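Local coordinates for protein BlEst2 (Bacillus licheniformis, PDB 6WPX) that probably hydrolyses ester bonds as an alpha/beta-hydrolase lipase, captured here in its propeptide form, in which the C-terminal domain is autoinhibitory, at residues Q92-M97 with Y118-I123; K112-S117 with P269-Q274; G299-E304 with E377-I382; R412-E417 with A422-L427. One frame throughout, in Å; residues are numbered along the deposited sequence.

Overall arrangement
From the N terminus, the chain runs first through an alpha/beta-hydrolase domain. Interaction 1 closes a short loop from helix 91-109 through strand 113-118 to the start of helix 121-131. Interaction 2 crosses it: its first segment lies inside that loop, while its partner, 152 residues on, brings the chain after helix 260-267 back against one face of the central sheet. The two touch where Gly122 N lies 3.5 Å from Ser117 CB. Interaction 3 follows in series, closing the helix-free stretch between strands 300-307 and 377-386 and packing two beta sheets together, its centre about 35 Å from that of interaction 1. Interaction 4 closes the tight hairpin of strands 407-417 and 420-431, about 22 Å from interaction 3 between centres.

Interaction 1. Residues Q92-M97 with Y118-I123; sequences QDNGAM and YSKGGI
Asn94, on helix 91-109, meets the tip of Lys120, which leaves the tight turn between strand 113-118 and helix 121-131. The strand, tight turn and helix are arranged as in the nucleophile elbow of alpha/beta-hydrolases: Tyr118 to Gly121 form a type II' beta turn, and Ser119 sits at its sharp corner with phi/psi 53°/-132°, where relatives carry the nucleophile. The run Ser117-Tyr118-Ser119-Lys120-Gly121 resembles the family's Gly-X-Ser-X-Gly signature. A side chain at Gly121 would collide with Tyr118 O.

From CB the Lys120 chain goes out straight through CG and CD to CE, its flank lying against Ala175 and Ser178 of helix 174-178. Only the last bond turns, and the turn at chi4 (-77°) brings NZ to the amide of Asn94; the two side chains cross at about a right angle. Lys120 NZ stops 4.0 Å from Asn94 CG and 3.2 Å from Asn94 ND2. Both nitrogens are donors, so this closeness is no bond. Asp124 serves both, which probably explains their closeness, and its charge would offset the lysine's in this buried place. Lys120 NZ makes a salt bridge to Asp124 OD1 and also donates to Lys89 O, while ND2 of Asn94 donates to the other carboxylate oxygen, Asp124 OD2, and to His86 O.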
loop_
_atom_site.group_PDB
_atom_site.type_symbol
_atom_site.label_atom_id
_atom_site.label_comp_id
_atom_site.label_asym_id
_atom_site.label_seq_id
_atom_site.Cartn_x
_atom_site.Cartn_y
_atom_site.Cartn_z
ATOM N N GLN A 92 -2.424 -4.383 -16.457
ATOM C CA GLN A 92 -2.564 -4.544 -17.901
ATOM C C GLN A 92 -2.837 -6.022 -18.240
ATOM O O GLN A 92 -3.810 -6.315 -18.921
ATOM C CB GLN A 92 -1.331 -3.996 -18.649
ATOM C CG GLN A 92 -1.472 -4.079 -20.181
ATOM C CD GLN A 92 -0.417 -3.306 -20.947
ATOM O OE1 GLN A 92 0.766 -3.270 -20.595
ATOM N NE2 GLN A 92 -0.822 -2.703 -22.047
ATOM N N ASP A 93 -1.995 -6.939 -17.741
ATOM C CA ASP A 93 -2.162 -8.380 -17.977
ATOM C C ASP A 93 -3.416 -8.865 -17.294
ATOM O O ASP A 93 -4.171 -9.640 -17.885
ATOM C CB ASP A 93 -0.962 -9.169 -17.468
ATOM C CG ASP A 93 0.322 -8.876 -18.221
ATOM O OD1 ASP A 93 0.245 -8.514 -19.420
ATOM O OD2 ASP A 93 1.389 -9.059 -17.643
ATOM N N ASN A 94 -3.661 -8.392 -16.072
ATOM C CA ASN A 94 -4.876 -8.769 -15.349
ATOM C C ASN A 94 -6.130 -8.188 -15.973
ATOM O O ASN A 94 -7.127 -8.886 -16.076
ATOM C CB ASN A 94 -4.767 -8.466 -13.869
ATOM C CG ASN A 94 -4.117 -9.605 -13.134
ATOM O OD1 ASN A 94 -3.727 -10.607 -13.740
ATOM N ND2 ASN A 94 -4.022 -9.509 -11.824
ATOM N N GLY A 95 -6.050 -6.951 -16.449
ATOM C CA GLY A 95 -7.134 -6.283 -17.158
ATOM C C GLY A 95 -7.462 -6.999 -18.452
ATOM O O GLY A 95 -8.638 -7.233 -18.736
ATOM N N ALA A 96 -6.429 -7.403 -19.238
ATOM C CA ALA A 96 -6.672 -8.134 -20.495
ATOM C C ALA A 96 -7.345 -9.495 -20.229
ATOM O O ALA A 96 -8.321 -9.821 -20.890
ATOM C CB ALA A 96 -5.377 -8.313 -21.276
ATOM N N MET A 97 -6.866 -10.227 -19.235
ATOM C CA MET A 97 -7.431 -11.533 -18.854
ATOM C C MET A 97 -8.857 -11.356 -18.307
ATOM O O MET A 97 -9.739 -12.064 -18.753
ATOM C CB MET A 97 -6.563 -12.208 -17.799
ATOM C CG MET A 97 -7.141 -13.466 -17.262
ATOM S SD MET A 97 -6.130 -14.243 -16.050
ATOM C CE MET A 97 -4.861 -14.952 -17.084
ATOM N N TYR A 118 -11.624 -6.531 -4.851
ATOM C CA TYR A 118 -10.817 -6.270 -3.672
ATOM C C TYR A 118 -9.399 -5.875 -3.976
ATOM O O TYR A 118 -8.754 -6.529 -4.792
ATOM C CB TYR A 118 -10.805 -7.564 -2.848
ATOM C CG TYR A 118 -9.827 -7.629 -1.685
ATOM C CD1 TYR A 118 -9.848 -6.663 -0.676
ATOM C CD2 TYR A 118 -9.047 -8.765 -1.477
ATOM C CE1 TYR A 118 -9.081 -6.805 0.478
ATOM C CE2 TYR A 118 -8.274 -8.916 -0.328
ATOM C CZ TYR A 118 -8.284 -7.933 0.641
ATOM O OH TYR A 118 -7.498 -8.091 1.750
ATOM N N SER A 119 -8.859 -4.882 -3.214
ATOM C CA SER A 119 -7.436 -4.514 -3.263
ATOM C C SER A 119 -7.017 -4.228 -4.717
ATOM O O SER A 119 -7.783 -3.571 -5.422
ATOM C CB SER A 119 -6.622 -5.598 -2.535
ATOM O OG SER A 119 -5.228 -5.686 -2.791
ATOM N N LYS A 120 -5.894 -4.776 -5.212
ATOM C CA LYS A 120 -5.470 -4.580 -6.588
ATOM C C LYS A 120 -6.534 -5.014 -7.631
ATOM O O LYS A 120 -6.522 -4.521 -8.762
ATOM C CB LYS A 120 -4.128 -5.297 -6.833
ATOM C CG LYS A 120 -3.615 -5.104 -8.255
ATOM C CD LYS A 120 -2.217 -5.717 -8.480
ATOM C CE LYS A 120 -1.940 -5.752 -9.965
ATOM N NZ LYS A 120 -2.676 -6.875 -10.591
ATOM N N GLY A 121 -7.413 -5.948 -7.255
ATOM C CA GLY A 121 -8.495 -6.388 -8.129
ATOM C C GLY A 121 -9.351 -5.232 -8.633
ATOM O O GLY A 121 -9.879 -5.323 -9.728
ATOM N N GLY A 122 -9.482 -4.150 -7.851
ATOM C CA GLY A 122 -10.254 -2.964 -8.249
ATOM C C GLY A 122 -9.593 -2.209 -9.390
ATOM O O GLY A 122 -10.280 -1.596 -10.212
ATOM N N ILE A 123 -8.249 -2.247 -9.440
ATOM C CA ILE A 123 -7.418 -1.618 -10.482
ATOM C C ILE A 123 -7.479 -2.489 -11.740
ATOM O O ILE A 123 -7.693 -1.953 -12.826
ATOM C CB ILE A 123 -5.950 -1.362 -10.041
ATOM C CG1 ILE A 123 -5.866 -0.547 -8.717
ATOM C CG2 ILE A 123 -5.156 -0.663 -11.167
ATOM C CD1 ILE A 123 -4.410 -0.653 -8.096
#

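Interaction 2. Residues K112-S117 with P269-Q274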
loop_
_atom_site.group_PDB
_atom_site.type_symbol
_atom_site.label_atom_id
_atom_site.label_comp_id
_atom_site.label_asym_id
_atom_site.label_seq_id
_atom_site.Cartn_x
_atom_site.Cartn_y
_atom_site.Cartn_z
ATOM N N LYS A 112 -25.331 -8.341 -18.164
ATOM C CA LYS A 112 -24.246 -7.583 -17.538
ATOM C C LYS A 112 -24.124 -7.933 -16.073
ATOM O O LYS A 112 -25.111 -8.242 -15.396
ATOM C CB LYS A 112 -24.398 -6.063 -17.728
ATOM C CG LYS A 112 -24.123 -5.598 -19.154
ATOM C CD LYS A 112 -24.024 -4.097 -19.214
ATOM C CE LYS A 112 -24.320 -3.560 -20.588
ATOM N NZ LYS A 112 -23.590 -2.290 -20.832
ATOM N N VAL A 113 -22.890 -7.980 -15.621
ATOM C CA VAL A 113 -22.564 -8.346 -14.255
ATOM C C VAL A 113 -22.079 -7.133 -13.476
ATOM O O VAL A 113 -21.768 -6.084 -14.050
ATOM C CB VAL A 113 -21.532 -9.507 -14.210
ATOM C CG1 VAL A 113 -22.017 -10.716 -15.000
ATOM C CG2 VAL A 113 -20.153 -9.056 -14.702
ATOM N N ILE A 114 -21.969 -7.305 -12.159
ATOM C CA ILE A 114 -21.432 -6.285 -11.267
ATOM C C ILE A 114 -20.052 -6.798 -10.881
ATOM O O ILE A 114 -19.905 -7.984 -10.621
ATOM C CB ILE A 114 -22.344 -6.137 -10.017
ATOM C CG1 ILE A 114 -23.689 -5.474 -10.381
ATOM C CG2 ILE A 114 -21.617 -5.379 -8.857
ATOM C CD1 ILE A 114 -24.757 -5.679 -9.278
ATOM N N LEU A 115 -19.056 -5.925 -10.833
ATOM C CA LEU A 115 -17.764 -6.359 -10.302
ATOM C C LEU A 115 -17.678 -5.910 -8.857
ATOM O O LEU A 115 -17.928 -4.735 -8.564
ATOM C CB LEU A 115 -16.576 -5.804 -11.102
ATOM C CG LEU A 115 -16.460 -6.215 -12.577
ATOM C CD1 LEU A 115 -15.258 -5.568 -13.201
ATOM C CD2 LEU A 115 -16.350 -7.733 -12.733
ATOM N N VAL A 116 -17.348 -6.857 -7.953
ATOM C CA VAL A 116 -17.027 -6.564 -6.551
ATOM C C VAL A 116 -15.570 -6.949 -6.480
ATOM O O VAL A 116 -15.231 -8.120 -6.606
ATOM C CB VAL A 116 -17.911 -7.207 -5.456
ATOM C CG1 VAL A 116 -17.298 -6.954 -4.061
ATOM C CG2 VAL A 116 -19.326 -6.616 -5.510
ATOM N N SER A 117 -14.710 -5.941 -6.414
ATOM C CA SER A 117 -13.281 -6.119 -6.518
ATOM C C SER A 117 -12.512 -5.676 -5.306
ATOM O O SER A 117 -12.655 -4.553 -4.841
ATOM C CB SER A 117 -12.785 -5.389 -7.754
ATOM O OG SER A 117 -13.518 -5.859 -8.875
ATOM N N PRO A 269 -26.866 -2.463 -0.955
ATOM C CA PRO A 269 -27.603 -1.358 -1.614
ATOM C C PRO A 269 -26.817 -0.777 -2.801
ATOM O O PRO A 269 -27.421 -0.319 -3.757
ATOM C CB PRO A 269 -27.750 -0.292 -0.510
ATOM C CG PRO A 269 -26.819 -0.667 0.522
ATOM C CD PRO A 269 -26.564 -2.133 0.455
ATOM N N LEU A 270 -25.487 -0.820 -2.743
ATOM C CA LEU A 270 -24.603 -0.297 -3.804
ATOM C C LEU A 270 -24.650 -1.167 -5.054
ATOM O O LEU A 270 -24.221 -0.735 -6.117
ATOM C CB LEU A 270 -23.134 -0.133 -3.316
ATOM C CG LEU A 270 -22.916 0.653 -2.023
ATOM C CD1 LEU A 270 -21.447 0.944 -1.818
ATOM C CD2 LEU A 270 -23.709 1.956 -1.985
ATOM N N LEU A 271 -25.207 -2.382 -4.938
ATOM C CA LEU A 271 -25.348 -3.254 -6.094
ATOM C C LEU A 271 -26.443 -2.731 -7.022
ATOM O O LEU A 271 -26.404 -3.047 -8.197
ATOM C CB LEU A 271 -25.687 -4.711 -5.668
ATOM C CG LEU A 271 -24.663 -5.435 -4.785
ATOM C CD1 LEU A 271 -25.270 -6.726 -4.208
ATOM C CD2 LEU A 271 -23.381 -5.733 -5.541
ATOM N N THR A 272 -27.414 -1.951 -6.503
ATOM C CA THR A 272 -28.576 -1.518 -7.306
ATOM C C THR A 272 -28.839 -0.015 -7.358
ATOM O O THR A 272 -29.426 0.449 -8.331
ATOM C CB THR A 272 -29.848 -2.229 -6.800
ATOM O OG1 THR A 272 -30.104 -1.847 -5.423
ATOM C CG2 THR A 272 -29.757 -3.748 -6.930
ATOM N N ILE A 273 -28.489 0.723 -6.293
ATOM C CA ILE A 273 -28.771 2.151 -6.154
ATOM C C ILE A 273 -28.197 3.011 -7.292
ATOM O O ILE A 273 -27.147 2.675 -7.842
ATOM C CB ILE A 273 -28.252 2.624 -4.754
ATOM C CG1 ILE A 273 -28.984 3.870 -4.260
ATOM C CG2 ILE A 273 -26.715 2.803 -4.711
ATOM C CD1 ILE A 273 -28.468 4.393 -2.805
ATOM N N GLN A 274 -28.877 4.128 -7.633
ATOM C CA GLN A 274 -28.370 5.120 -8.591
ATOM C C GLN A 274 -27.848 6.243 -7.712
ATOM O O GLN A 274 -28.624 6.896 -7.041
ATOM C CB GLN A 274 -29.481 5.675 -9.527
ATOM C CG GLN A 274 -30.094 4.746 -10.586
ATOM C CD GLN A 274 -29.258 3.594 -11.071
ATOM O OE1 GLN A 274 -28.176 3.762 -11.626
ATOM N NE2 GLN A 274 -29.750 2.406 -10.869
#
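Leu271 sets its side chain against Ile114 and Val116, two alternate residues on one face of strand 113-118 in the central sheet of the alpha/beta-hydrolase fold. The contact is plain packing of a connecting loop, the one that follows helix 260-267, against one face of that sheet.

The apolar contacts all centre on one leucine. Leu271 CD2 lies 3.8 Å from Ile114 CG2, and the same methyl is 4.2 Å from Val116 CG2, so it spans both residues. Nearer the backbone, Leu271 CB rests 3.9 Å from Ile114 CD1. The leucine crosses both strand side chains at about a right angle. Ile114 can touch at two levels because its branches diverge: CG2 stands anti to the backbone N, whereas CG1, with chi1 -71°, carries CD1 off to the leucine's backbone. Leu271 also touches Ile142 on the adjacent strand 138-144, and Tyr78.

One polar atom comes up against hydrocarbon: Leu271 O is 3.3 Å from Ile114 CD1, a close approach that is not a hydrogen bond.

The hydrogen bonds stay within the loop or go to its surroundings. Pro269 O accepts from Ile273 N at 2.9 Å and from Thr272 N at 3.2 Å, which folds 269-273 into a compact turn. Arg140, from strand 138-144, donates through NH1 to Leu270 O and Ile273 O.

The contact with the strand is therefore apolar packing without directional bonds, whereas carbonyls of the loop are held by Arg140 NH1, consistent with a fixed turn.

Interaction 3. Residues G299-E304 with E377-I382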
loop_
_atom_site.group_PDB
_atom_site.type_symbol
_atom_site.label_atom_id
_atom_site.label_comp_id
_atom_site.label_asym_id
_atom_site.label_seq_id
_atom_site.Cartn_x
_atom_site.Cartn_y
_atom_site.Cartn_z
ATOM N N GLY A 299 24.879 -11.841 11.966
ATOM C CA GLY A 299 25.094 -12.072 13.390
ATOM C C GLY A 299 24.456 -10.986 14.225
ATOM O O GLY A 299 23.252 -11.017 14.485
ATOM N N LEU A 300 25.261 -10.004 14.622
ATOM C CA LEU A 300 24.777 -8.872 15.383
ATOM C C LEU A 300 24.766 -7.637 14.486
ATOM O O LEU A 300 25.779 -7.306 13.857
ATOM C CB LEU A 300 25.657 -8.619 16.622
ATOM C CG LEU A 300 25.370 -7.313 17.401
ATOM C CD1 LEU A 300 24.028 -7.361 18.115
ATOM C CD2 LEU A 300 26.491 -7.013 18.385
ATOM N N ARG A 301 23.608 -6.963 14.420
ATOM C CA ARG A 301 23.489 -5.710 13.695
ATOM C C ARG A 301 22.869 -4.707 14.629
ATOM O O ARG A 301 21.796 -4.949 15.192
ATOM C CB ARG A 301 22.641 -5.836 12.415
ATOM C CG ARG A 301 22.436 -4.499 11.666
ATOM C CD ARG A 301 23.717 -4.097 10.958
ATOM N NE ARG A 301 23.558 -2.994 10.021
ATOM C CZ ARG A 301 23.712 -3.093 8.706
ATOM N NH1 ARG A 301 23.975 -4.267 8.147
ATOM N NH2 ARG A 301 23.568 -2.027 7.935
ATOM N N GLU A 302 23.535 -3.570 14.771
ATOM C CA GLU A 302 23.018 -2.486 15.590
ATOM C C GLU A 302 22.794 -1.279 14.712
ATOM O O GLU A 302 23.595 -1.009 13.812
ATOM C CB GLU A 302 23.953 -2.159 16.754
ATOM C CG GLU A 302 24.246 -3.348 17.664
ATOM C CD GLU A 302 24.952 -3.059 18.980
ATOM O OE1 GLU A 302 24.566 -3.698 19.981
ATOM O OE2 GLU A 302 25.914 -2.256 19.016
ATOM N N GLU A 303 21.689 -0.566 14.960
ATOM C CA GLU A 303 21.346 0.664 14.248
ATOM C C GLU A 303 20.989 1.726 15.254
ATOM O O GLU A 303 20.052 1.550 16.038
ATOM C CB GLU A 303 20.158 0.462 13.262
ATOM C CG GLU A 303 20.514 -0.318 12.009
ATOM C CD GLU A 303 21.479 0.315 11.018
ATOM O OE1 GLU A 303 21.894 -0.411 10.085
ATOM O OE2 GLU A 303 21.853 1.500 11.183
ATOM N N GLU A 304 21.740 2.813 15.248
ATOM C CA GLU A 304 21.462 3.924 16.146
ATOM C C GLU A 304 20.431 4.829 15.498
ATOM O O GLU A 304 20.298 4.849 14.282
ATOM C CB GLU A 304 22.730 4.731 16.448
ATOM C CG GLU A 304 23.709 4.014 17.358
ATOM C CD GLU A 304 24.900 4.856 17.774
ATOM O OE1 GLU A 304 25.207 5.861 17.093
ATOM O OE2 GLU A 304 25.537 4.504 18.789
ATOM N N GLU A 377 20.021 -12.827 7.780
ATOM C CA GLU A 377 18.748 -12.106 7.584
ATOM C C GLU A 377 18.943 -10.853 6.737
ATOM O O GLU A 377 20.014 -10.321 6.727
ATOM C CB GLU A 377 18.106 -11.710 8.917
ATOM C CG GLU A 377 18.787 -10.526 9.570
ATOM C CD GLU A 377 18.045 -9.874 10.715
ATOM O OE1 GLU A 377 16.863 -10.129 10.855
ATOM O OE2 GLU A 377 18.660 -9.098 11.427
ATOM N N ALA A 378 17.942 -10.555 5.923
ATOM C CA ALA A 378 17.837 -9.229 5.292
ATOM C C ALA A 378 16.854 -8.475 6.199
ATOM O O ALA A 378 15.921 -9.087 6.696
ATOM C CB ALA A 378 17.359 -9.277 3.874
ATOM N N PHE A 379 17.116 -7.204 6.448
ATOM C CA PHE A 379 16.242 -6.458 7.331
ATOM C C PHE A 379 15.825 -5.115 6.788
ATOM O O PHE A 379 16.447 -4.564 5.883
ATOM C CB PHE A 379 16.904 -6.287 8.723
ATOM C CG PHE A 379 18.020 -5.256 8.772
ATOM C CD1 PHE A 379 17.741 -3.911 9.011
ATOM C CD2 PHE A 379 19.339 -5.626 8.561
ATOM C CE1 PHE A 379 18.757 -2.965 9.044
ATOM C CE2 PHE A 379 20.360 -4.680 8.609
ATOM C CZ PHE A 379 20.061 -3.355 8.840
ATOM N N LEU A 380 14.776 -4.579 7.383
ATOM C CA LEU A 380 14.266 -3.246 7.128
ATOM C C LEU A 380 13.866 -2.750 8.497
ATOM O O LEU A 380 13.022 -3.346 9.147
ATOM C CB LEU A 380 13.076 -3.268 6.152
ATOM C CG LEU A 380 12.520 -1.906 5.696
ATOM C CD1 LEU A 380 13.615 -1.035 5.059
ATOM C CD2 LEU A 380 11.377 -2.096 4.718
ATOM N N PHE A 381 14.554 -1.713 8.961
ATOM C CA PHE A 381 14.378 -1.107 10.279
ATOM C C PHE A 381 13.643 0.188 10.105
ATOM O O PHE A 381 14.099 1.055 9.365
ATOM C CB PHE A 381 15.760 -0.871 10.944
ATOM C CG PHE A 381 15.686 -0.045 12.209
ATOM C CD1 PHE A 381 14.784 -0.367 13.224
ATOM C CD2 PHE A 381 16.506 1.063 12.381
ATOM C CE1 PHE A 381 14.700 0.407 14.382
ATOM C CE2 PHE A 381 16.443 1.828 13.554
ATOM C CZ PHE A 381 15.547 1.487 14.555
ATOM N N ILE A 382 12.486 0.326 10.781
ATOM C CA ILE A 382 11.658 1.521 10.624
ATOM C C ILE A 382 11.217 2.030 11.969
ATOM O O ILE A 382 10.733 1.268 12.811
ATOM C CB ILE A 382 10.423 1.265 9.689
ATOM C CG1 ILE A 382 10.851 0.796 8.293
ATOM C CG2 ILE A 382 9.468 2.479 9.592
ATOM C CD1 ILE A 382 9.766 0.058 7.549
#
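Strands 300-304 and 377-382 belong to different sheets; the axes of the short segments come within 9.9 Å and run the same way at an angle of 27°, with Arg301 and Glu303 set against Phe379 and Phe381. This is face-to-face packing of a beta sandwich, and between these two segments the contact is made by side chains.

Arg301 leaves its strand with CG anti to the backbone N (chi1 177°) and then bends at chi2, which lays its guanidinium over the edge of the Phe379 ring. Phe379 CZ points into the guanidinium's face, 3.7 Å from Arg301 CZ, the two planes being 80° apart. Glu303 OE1 meets the same ring edge, 3.7 Å from Phe379 CZ, and accepts a hydrogen bond from Arg301 NE (3.1 Å), part of a salt bridge, from above the carboxylate plane. Further along, Glu303 CB packs 3.8 Å from Phe381 CD2. With an alanine in place of Arg301, part of the Phe379 edge would probably be uncovered and Glu303 would lose this charge partner.

Beyond the pair, Phe379 stacks on Trp318 of strand 313-320. Phe381 reaches Ile369 of strand 365-372, the neighbour of strand 300-307, and Phe291 of strand 290-297 in its own sheet.

Interaction 4. Residues R412-E417 with A422-L427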
loop_
_atom_site.group_PDB
_atom_site.type_symbol
_atom_site.label_atom_id
_atom_site.label_comp_id
_atom_site.label_asym_id
_atom_site.label_seq_id
_atom_site.Cartn_x
_atom_site.Cartn_y
_atom_site.Cartn_z
ATOM N N ARG A 412 19.697 8.479 -1.867
ATOM C CA ARG A 412 19.857 7.112 -2.379
ATOM C C ARG A 412 18.683 6.928 -3.328
ATOM O O ARG A 412 17.570 7.327 -2.993
ATOM C CB ARG A 412 19.804 6.065 -1.261
ATOM C CG ARG A 412 21.125 5.917 -0.533
ATOM C CD ARG A 412 20.982 5.186 0.796
ATOM N NE ARG A 412 22.171 5.423 1.606
ATOM C CZ ARG A 412 23.218 4.610 1.653
ATOM N NH1 ARG A 412 24.292 4.945 2.355
ATOM N NH2 ARG A 412 23.202 3.456 0.996
ATOM N N SER A 413 18.938 6.438 -4.541
ATOM C CA SER A 413 17.856 6.278 -5.496
ATOM C C SER A 413 17.989 5.017 -6.348
ATOM O O SER A 413 19.079 4.446 -6.471
ATOM C CB SER A 413 17.730 7.518 -6.380
ATOM O OG SER A 413 18.929 7.687 -7.111
ATOM N N ILE A 414 16.848 4.551 -6.879
ATOM C CA ILE A 414 16.769 3.429 -7.817
ATOM C C ILE A 414 15.845 3.862 -8.941
ATOM O O ILE A 414 14.758 4.382 -8.679
ATOM C CB ILE A 414 16.286 2.058 -7.232
ATOM C CG1 ILE A 414 17.083 1.621 -5.999
ATOM C CG2 ILE A 414 16.347 0.958 -8.304
ATOM C CD1 ILE A 414 16.349 0.536 -5.092
ATOM N N ARG A 415 16.283 3.641 -10.185
ATOM C CA ARG A 415 15.471 3.863 -11.363
ATOM C C ARG A 415 15.245 2.489 -11.997
ATOM O O ARG A 415 16.195 1.751 -12.257
ATOM C CB ARG A 415 16.115 4.854 -12.349
ATOM C CG ARG A 415 15.173 5.194 -13.509
ATOM C CD ARG A 415 15.818 6.081 -14.550
ATOM N NE ARG A 415 17.110 5.569 -15.009
ATOM C CZ ARG A 415 17.262 4.748 -16.040
ATOM N NH1 ARG A 415 16.210 4.351 -16.741
ATOM N NH2 ARG A 415 18.471 4.320 -16.381
ATOM N N TYR A 416 13.977 2.140 -12.182
ATOM C CA TYR A 416 13.514 0.886 -12.767
ATOM C C TYR A 416 12.957 1.159 -14.155
ATOM O O TYR A 416 12.435 2.242 -14.406
ATOM C CB TYR A 416 12.372 0.267 -11.932
ATOM C CG TYR A 416 12.701 -0.028 -10.491
ATOM C CD1 TYR A 416 12.525 0.940 -9.504
ATOM C CD2 TYR A 416 13.132 -1.290 -10.100
ATOM C CE1 TYR A 416 12.789 0.663 -8.166
ATOM C CE2 TYR A 416 13.452 -1.563 -8.771
ATOM C CZ TYR A 416 13.242 -0.593 -7.802
ATOM O OH TYR A 416 13.519 -0.860 -6.476
ATOM N N GLU A 417 13.047 0.163 -15.035
ATOM C CA GLU A 417 12.523 0.190 -16.408
ATOM C C GLU A 417 11.821 -1.116 -16.621
ATOM O O GLU A 417 12.434 -2.169 -16.432
ATOM C CB GLU A 417 13.663 0.261 -17.425
ATOM C CG GLU A 417 14.185 1.642 -17.722
ATOM C CD GLU A 417 15.311 1.603 -18.737
ATOM O OE1 GLU A 417 15.210 0.836 -19.722
ATOM O OE2 GLU A 417 16.299 2.345 -18.551
ATOM N N ALA A 422 17.282 -0.584 -13.321
ATOM C CA ALA A 422 18.138 -0.132 -14.416
ATOM C C ALA A 422 19.336 0.662 -13.891
ATOM O O ALA A 422 20.406 0.594 -14.475
ATOM C CB ALA A 422 17.334 0.707 -15.402
ATOM N N GLU A 423 19.154 1.430 -12.804
ATOM C CA GLU A 423 20.221 2.279 -12.260
ATOM C C GLU A 423 20.019 2.536 -10.778
ATOM O O GLU A 423 18.892 2.750 -10.341
ATOM C CB GLU A 423 20.299 3.593 -13.074
ATOM C CG GLU A 423 21.235 4.669 -12.546
ATOM C CD GLU A 423 21.562 5.793 -13.512
ATOM O OE1 GLU A 423 21.043 5.786 -14.651
ATOM O OE2 GLU A 423 22.366 6.672 -13.137
ATOM N N LYS A 424 21.101 2.487 -9.998
ATOM C CA LYS A 424 21.069 2.712 -8.561
ATOM C C LYS A 424 22.148 3.742 -8.243
ATOM O O LYS A 424 23.254 3.652 -8.784
ATOM C CB LYS A 424 21.281 1.391 -7.800
ATOM C CG LYS A 424 21.135 1.490 -6.287
ATOM C CD LYS A 424 21.362 0.146 -5.624
ATOM C CE LYS A 424 20.175 -0.254 -4.787
ATOM N NZ LYS A 424 20.137 -1.719 -4.531
ATOM N N LYS A 425 21.800 4.757 -7.422
ATOM C CA LYS A 425 22.710 5.854 -7.060
ATOM C C LYS A 425 22.732 6.098 -5.567
ATOM O O LYS A 425 21.719 5.908 -4.879
ATOM C CB LYS A 425 22.256 7.172 -7.701
ATOM C CG LYS A 425 22.424 7.332 -9.190
ATOM C CD LYS A 425 21.817 8.682 -9.569
ATOM C CE LYS A 425 21.915 9.012 -11.032
ATOM N NZ LYS A 425 21.279 10.318 -11.336
ATOM N N SER A 426 23.881 6.605 -5.090
ATOM C CA SER A 426 24.055 7.018 -3.708
ATOM C C SER A 426 24.837 8.339 -3.736
ATOM O O SER A 426 25.838 8.430 -4.460
ATOM C CB SER A 426 24.817 5.961 -2.912
ATOM O OG SER A 426 24.841 6.343 -1.546
ATOM N N LEU A 427 24.359 9.367 -3.007
ATOM C CA LEU A 427 25.013 10.677 -2.962
ATOM C C LEU A 427 25.337 11.041 -1.522
ATOM O O LEU A 427 24.498 10.862 -0.629
ATOM C CB LEU A 427 24.165 11.808 -3.566
ATOM C CG LEU A 427 23.514 11.740 -4.949
ATOM C CD1 LEU A 427 23.226 13.131 -5.461
ATOM C CD2 LEU A 427 24.371 11.104 -5.975
#
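Arg415 O is gripped by two successive amides of the opposite strand, Ala422 N at 2.8 Å and Glu423 N at 3.0 Å, both in its carbonyl plane. Two residues thus face one, a classic beta bulge in an antiparallel hairpin. The return bond, Arg415 N to Glu423 O at 2.8 Å, is nearly straight, and Ser413 and Lys425 form the next hydrogen-bonded pair.

The Arg415 side chain bends at chi3 (51°), curling its guanidinium back between two glutamates that both meet it at the edge. Arg415 NH1 makes a short salt bridge, 2.7 Å, to the anti lone pair of Glu417 OE2, and Arg415 NH2 a weak one, 3.4 Å, to Glu423 OE1, while Ala422 CB covers one guanidinium face. A leucine in place of Arg415 would be likely to leave both carboxylates without their common mate. On the other side of the sheet, Ile414 lies alongside Lys424, with Ile414 CG1 3.8 Å from Lys424 CE.

Strand 407-417 has 420-431, an edge strand, on one flank and 445-456 on the other. The side chain of Tyr416 hydrogen-bonds through OH to Tyr158 O and Lys172 NZ, its ring edge-to-face with that of Tyr158, which joins the hairpin to the region just after helix 152-157.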